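Local atomic coordinates of lipopolysaccharide biosynthesis protein wbpB (Thermus thermophilus, PDB entry 3O9Z), a protein that probably oxidises an N-acetylated UDP-sugar acid with NAD on the way to diacetamido-mannuronic acid, apparently using 2-oxoglutarate to recycle the cofactor. Residues Tyr14-Val26 / Phe262-Leu274. Residues are numbered along the deposited sequence; the frame is centred on the assembly and turned at random.
Sequences YIAPRHLKAIKEV and FTDLHTEVYRKTL. With NAD (nicotinamide-adenine-dinucleotide), chain E; AKG (2-oxoglutaric acid), chain F.
Thr267 OG1 is gripped from two sides: it donates to Glu25 OE1 at 2.8 Å, on the anti side and tilted out of the carboxylate plane, and accepts from water 2, which also donates to Arg18 O. It sits where helix 16-25, the first helix of the NAD-binding Rossmann fold, crosses helix 266-274 at -50°, their axes 8.5 Å apart at closest approach. Small Ala22 allows this approach, its CB lying over the face of the Tyr270 ring in a CH-pi contact, 3.6 Å from the centroid. Tyr270 OH and His19 ND1 share a nearly straight 2.7 Å hydrogen bond, and Ser77 also bonds to that hydroxyl. An imidazole suits His19 because its second nitrogen, NE2, can reach Glu102, an NAD-binding residue. His266 NE2 bonds to the same carboxylate, which probably helps fix both rings in their offset edge-to-face pair, planes at 81°. Arg18, bent at chi3 (-94°), has an aliphatic chain long enough to lay CD over the His266 face and a flat end that fits between Ile15 CD1 and Thr263 O. An alanine in place of Arg18 would probably leave that His266 face without its aliphatic cover and open a gap beside Thr263. Tyr14 N and Ile15 N hold the NAD pyrophosphate. Water 1 joins the loop before helix 266-274 to that helix, accepting from Leu265 N, donating to Phe262 O and meeting His266 ND1 at 2.9 Å.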
# COMPACT_ATOMS: atom_id res chain seq x y z
N TYR A 14 4.82 -10.82 -11.12
CA TYR A 14 4.83 -12.09 -11.82
C TYR A 14 5.83 -12.24 -12.96
O TYR A 14 6.48 -13.28 -13.10
CB TYR A 14 3.42 -12.39 -12.36
CG TYR A 14 3.43 -13.62 -13.23
CD1 TYR A 14 3.35 -13.47 -14.60
CD2 TYR A 14 3.41 -14.90 -12.67
CE1 TYR A 14 3.39 -14.58 -15.44
CE2 TYR A 14 3.45 -16.03 -13.52
CZ TYR A 14 3.40 -15.85 -14.88
OH TYR A 14 3.44 -16.93 -15.73
N ILE A 15 5.93 -11.26 -13.85
CA ILE A 15 6.74 -11.42 -15.05
C ILE A 15 8.21 -11.05 -14.79
O ILE A 15 9.08 -11.44 -15.58
CB ILE A 15 6.21 -10.57 -16.24
CG1 ILE A 15 6.63 -11.16 -17.60
CG2 ILE A 15 6.62 -9.07 -16.08
CD1 ILE A 15 6.11 -12.58 -17.84
N ALA A 16 8.48 -10.33 -13.71
CA ALA A 16 9.88 -9.92 -13.42
C ALA A 16 10.94 -11.01 -13.52
O ALA A 16 12.03 -10.75 -14.04
CB ALA A 16 9.97 -9.20 -12.07
N PRO A 17 10.68 -12.23 -13.05
CA PRO A 17 11.77 -13.22 -13.10
C PRO A 17 12.19 -13.55 -14.54
O PRO A 17 13.31 -14.00 -14.78
CB PRO A 17 11.15 -14.44 -12.42
CG PRO A 17 10.15 -13.85 -11.46
CD PRO A 17 9.55 -12.66 -12.19
N ARG A 18 11.29 -13.39 -15.51
CA ARG A 18 11.66 -13.62 -16.90
C ARG A 18 12.61 -12.54 -17.38
O ARG A 18 13.50 -12.82 -18.21
CB ARG A 18 10.42 -13.63 -17.81
CG ARG A 18 10.20 -14.95 -18.46
CD ARG A 18 8.97 -14.97 -19.36
NE ARG A 18 7.79 -15.45 -18.63
CZ ARG A 18 6.58 -15.52 -19.16
NH1 ARG A 18 6.39 -15.13 -20.42
NH2 ARG A 18 5.56 -15.97 -18.43
N HIS A 19 12.48 -11.33 -16.86
CA HIS A 19 13.40 -10.23 -17.20
C HIS A 19 14.73 -10.41 -16.50
O HIS A 19 15.77 -10.12 -17.10
CB HIS A 19 12.79 -8.89 -16.76
CG HIS A 19 11.63 -8.48 -17.60
ND1 HIS A 19 11.77 -7.63 -18.67
CD2 HIS A 19 10.33 -8.88 -17.61
CE1 HIS A 19 10.61 -7.48 -19.28
NE2 HIS A 19 9.72 -8.25 -18.68
N LEU A 20 14.73 -10.96 -15.29
CA LEU A 20 15.99 -11.23 -14.60
C LEU A 20 16.73 -12.30 -15.35
O LEU A 20 17.94 -12.14 -15.56
CB LEU A 20 15.72 -11.76 -13.19
CG LEU A 20 15.12 -10.75 -12.23
CD1 LEU A 20 14.83 -11.36 -10.83
CD2 LEU A 20 15.97 -9.48 -12.08
N LYS A 21 16.03 -13.35 -15.78
CA LYS A 21 16.66 -14.40 -16.58
C LYS A 21 17.20 -13.81 -17.90
O LYS A 21 18.33 -14.13 -18.32
CB LYS A 21 15.70 -15.57 -16.77
CG LYS A 21 16.19 -16.69 -17.67
CD LYS A 21 15.00 -17.45 -18.21
CE LYS A 21 15.02 -18.87 -17.70
NZ LYS A 21 15.54 -19.73 -18.79
N ALA A 22 16.45 -12.92 -18.56
CA ALA A 22 16.91 -12.36 -19.84
C ALA A 22 18.16 -11.49 -19.66
O ALA A 22 19.09 -11.53 -20.47
CB ALA A 22 15.80 -11.49 -20.49
N ILE A 23 18.16 -10.63 -18.66
CA ILE A 23 19.31 -9.78 -18.41
C ILE A 23 20.54 -10.63 -18.16
O ILE A 23 21.61 -10.34 -18.69
CB ILE A 23 19.05 -8.86 -17.19
CG1 ILE A 23 17.99 -7.82 -17.56
CG2 ILE A 23 20.35 -8.13 -16.74
CD1 ILE A 23 17.42 -7.05 -16.37
N LYS A 24 20.39 -11.66 -17.33
CA LYS A 24 21.44 -12.66 -17.11
C LYS A 24 21.95 -13.20 -18.46
O LYS A 24 23.13 -13.05 -18.81
CB LYS A 24 20.88 -13.79 -16.24
CG LYS A 24 21.71 -15.05 -16.17
CD LYS A 24 22.43 -15.06 -14.85
CE LYS A 24 23.02 -13.69 -14.55
NZ LYS A 24 22.88 -13.37 -13.11
N GLU A 25 21.03 -13.83 -19.20
CA GLU A 25 21.36 -14.59 -20.40
C GLU A 25 21.93 -13.69 -21.51
O GLU A 25 22.69 -14.17 -22.34
CB GLU A 25 20.15 -15.42 -20.86
CG GLU A 25 19.76 -16.48 -19.85
CD GLU A 25 18.67 -17.45 -20.28
OE1 GLU A 25 17.85 -17.12 -21.18
OE2 GLU A 25 18.57 -18.53 -19.66
N VAL A 26 21.65 -12.40 -21.52
CA VAL A 26 22.32 -11.54 -22.49
C VAL A 26 23.63 -10.90 -21.98
O VAL A 26 24.20 -10.03 -22.64
CB VAL A 26 21.40 -10.44 -23.05
CG1 VAL A 26 20.18 -11.04 -23.77
CG2 VAL A 26 20.99 -9.42 -21.96
N PHE A 262 5.28 -19.99 -25.64
CA PHE A 262 4.84 -18.62 -25.33
C PHE A 262 5.54 -17.93 -24.15
O PHE A 262 5.80 -16.73 -24.19
CB PHE A 262 3.31 -18.62 -25.09
CG PHE A 262 2.70 -17.24 -24.94
CD1 PHE A 262 2.39 -16.47 -26.05
CD2 PHE A 262 2.48 -16.67 -23.68
CE1 PHE A 262 1.85 -15.19 -25.91
CE2 PHE A 262 1.93 -15.39 -23.54
CZ PHE A 262 1.58 -14.65 -24.65
N THR A 263 5.80 -18.68 -23.08
CA THR A 263 6.46 -18.13 -21.91
C THR A 263 7.98 -18.27 -21.92
O THR A 263 8.64 -17.94 -20.93
CB THR A 263 5.94 -18.81 -20.65
OG1 THR A 263 6.25 -20.21 -20.71
CG2 THR A 263 4.42 -18.63 -20.56
N ASP A 264 8.53 -18.66 -23.08
CA ASP A 264 9.96 -18.97 -23.18
C ASP A 264 10.71 -18.14 -24.22
O ASP A 264 11.66 -18.68 -24.83
CB ASP A 264 10.10 -20.43 -23.61
CG ASP A 264 10.64 -21.30 -22.50
OD1 ASP A 264 11.87 -21.49 -22.46
OD2 ASP A 264 9.82 -21.78 -21.69
N LEU A 265 10.29 -16.90 -24.45
CA LEU A 265 10.87 -15.98 -25.48
C LEU A 265 11.36 -14.58 -25.04
O LEU A 265 11.75 -13.74 -25.86
CB LEU A 265 9.82 -15.75 -26.58
CG LEU A 265 9.41 -16.99 -27.34
CD1 LEU A 265 8.01 -16.85 -27.98
CD2 LEU A 265 10.45 -17.32 -28.38
N HIS A 266 11.35 -14.26 -23.75
CA HIS A 266 11.80 -12.94 -23.35
C HIS A 266 13.29 -12.71 -23.64
O HIS A 266 13.70 -11.60 -23.93
CB HIS A 266 11.51 -12.69 -21.86
CG HIS A 266 10.13 -12.17 -21.60
ND1 HIS A 266 8.99 -12.83 -22.03
CD2 HIS A 266 9.71 -11.03 -21.00
CE1 HIS A 266 7.93 -12.13 -21.65
NE2 HIS A 266 8.34 -11.05 -21.02
N THR A 267 14.09 -13.77 -23.51
CA THR A 267 15.53 -13.55 -23.70
C THR A 267 15.79 -13.18 -25.17
O THR A 267 16.54 -12.25 -25.47
CB THR A 267 16.31 -14.79 -23.29
OG1 THR A 267 16.18 -14.98 -21.87
CG2 THR A 267 17.78 -14.65 -23.70
N GLU A 268 15.07 -13.85 -26.07
CA GLU A 268 15.15 -13.45 -27.47
C GLU A 268 14.69 -12.03 -27.83
O GLU A 268 15.35 -11.35 -28.59
CB GLU A 268 14.46 -14.51 -28.33
CG GLU A 268 14.46 -14.17 -29.82
CD GLU A 268 15.83 -14.22 -30.45
OE1 GLU A 268 16.75 -14.88 -29.89
OE2 GLU A 268 15.95 -13.61 -31.54
N VAL A 269 13.61 -11.51 -27.23
CA VAL A 269 13.33 -10.10 -27.36
C VAL A 269 14.50 -9.23 -26.90
O VAL A 269 14.76 -8.19 -27.48
CB VAL A 269 12.02 -9.79 -26.59
CG1 VAL A 269 11.68 -8.33 -26.63
CG2 VAL A 269 10.89 -10.62 -27.22
N TYR A 270 15.12 -9.58 -25.77
CA TYR A 270 16.17 -8.73 -25.20
C TYR A 270 17.35 -8.69 -26.16
O TYR A 270 17.89 -7.64 -26.49
CB TYR A 270 16.64 -9.30 -23.86
CG TYR A 270 16.00 -8.66 -22.66
CD1 TYR A 270 16.75 -7.87 -21.79
CD2 TYR A 270 14.66 -8.86 -22.36
CE1 TYR A 270 16.17 -7.27 -20.68
CE2 TYR A 270 14.07 -8.28 -21.26
CZ TYR A 270 14.83 -7.49 -20.43
OH TYR A 270 14.27 -6.85 -19.36
N ARG A 271 17.69 -9.87 -26.64
CA ARG A 271 18.76 -9.95 -27.64
C ARG A 271 18.51 -9.09 -28.88
O ARG A 271 19.38 -8.34 -29.33
CB ARG A 271 18.98 -11.40 -28.03
CG ARG A 271 20.16 -11.55 -28.98
CD ARG A 271 20.18 -12.90 -29.70
NE ARG A 271 19.14 -13.00 -30.73
CZ ARG A 271 19.19 -12.42 -31.92
NH1 ARG A 271 20.21 -11.64 -32.26
NH2 ARG A 271 18.20 -12.59 -32.79
N LYS A 272 17.32 -9.21 -29.45
CA LYS A 272 17.02 -8.40 -30.63
C LYS A 272 17.10 -6.92 -30.33
O LYS A 272 17.57 -6.15 -31.14
CB LYS A 272 15.60 -8.73 -31.13
CG LYS A 272 15.50 -10.14 -31.70
CD LYS A 272 14.24 -10.34 -32.53
CE LYS A 272 14.04 -9.25 -33.59
NZ LYS A 272 14.63 -9.62 -34.92
N THR A 273 16.68 -6.53 -29.13
CA THR A 273 16.64 -5.12 -28.78
C THR A 273 18.08 -4.63 -28.77
O THR A 273 18.39 -3.55 -29.27
CB THR A 273 15.93 -4.94 -27.42
OG1 THR A 273 14.60 -5.51 -27.55
CG2 THR A 273 15.81 -3.47 -27.07
N LEU A 274 18.96 -5.41 -28.16
CA LEU A 274 20.32 -4.92 -27.92
C LEU A 274 21.07 -4.96 -29.25
O LEU A 274 22.07 -4.27 -29.42
CB LEU A 274 21.04 -5.81 -26.93
CG LEU A 274 20.52 -5.75 -25.48
CD1 LEU A 274 21.48 -6.56 -24.65
CD2 LEU A 274 20.38 -4.34 -24.95
PA NAD E . 2.08 -7.98 -11.27
O1A NAD E . 2.43 -9.38 -10.92
O2A NAD E . 0.84 -7.28 -10.70
O5B NAD E . 3.40 -7.22 -10.87
C5B NAD E . 3.34 -5.83 -11.02
C4B NAD E . 4.49 -5.21 -10.19
O4B NAD E . 4.61 -3.79 -10.44
C3B NAD E . 4.13 -5.33 -8.68
O3B NAD E . 5.16 -6.00 -7.94
C2B NAD E . 3.89 -3.88 -8.22
O2B NAD E . 4.22 -3.61 -6.86
C1B NAD E . 4.90 -3.18 -9.18
N9A NAD E . 4.62 -1.73 -9.27
C8A NAD E . 3.53 -0.95 -9.01
N7A NAD E . 3.81 0.34 -9.20
C5A NAD E . 5.15 0.43 -9.50
C6A NAD E . 6.06 1.51 -9.79
N6A NAD E . 5.63 2.81 -9.73
N1A NAD E . 7.29 1.09 -10.08
C2A NAD E . 7.79 -0.13 -10.15
N3A NAD E . 6.96 -1.17 -9.86
C4A NAD E . 5.68 -0.87 -9.58
O3 NAD E . 1.97 -7.88 -12.87
PN NAD E . 2.72 -8.63 -14.02
O1N NAD E . 1.83 -9.76 -14.52
O2N NAD E . 4.13 -8.93 -13.60
O5D NAD E . 2.64 -7.58 -15.22
C5D NAD E . 3.70 -6.66 -15.23
C4D NAD E . 3.76 -6.09 -16.66
O4D NAD E . 4.21 -7.18 -17.48
C3D NAD E . 2.43 -5.58 -17.24
O3D NAD E . 2.78 -4.51 -18.18
C2D NAD E . 1.98 -6.80 -18.07
O2D NAD E . 1.18 -6.42 -19.19
C1D NAD E . 3.27 -7.48 -18.53
N1N NAD E . 3.12 -8.92 -18.76
C2N NAD E . 3.57 -9.45 -19.88
C3N NAD E . 3.49 -10.79 -20.19
C7N NAD E . 3.99 -11.18 -21.53
O7N NAD E . 4.82 -10.49 -22.15
N7N NAD E . 3.57 -12.37 -21.93
C4N NAD E . 2.92 -11.64 -19.24
C5N NAD E . 2.53 -11.06 -18.03
C6N NAD E . 2.64 -9.70 -17.77
C1 AKG F . -0.47 -11.01 -19.51
O1 AKG F . -1.00 -11.79 -18.67
O2 AKG F . -0.34 -9.80 -19.28
C2 AKG F . 0.12 -11.48 -20.74
O5 AKG F . 0.63 -10.66 -21.50
C3 AKG F . 0.10 -12.94 -21.09
C4 AKG F . -1.12 -13.18 -21.98
C5 AKG F . -1.38 -14.65 -22.27
O3 AKG F . -1.35 -15.47 -21.34
O4 AKG F . -1.61 -15.00 -23.43
O HOH W 1 8.18 -15.40 -23.20
O HOH W 2 13.94 -14.86 -20.09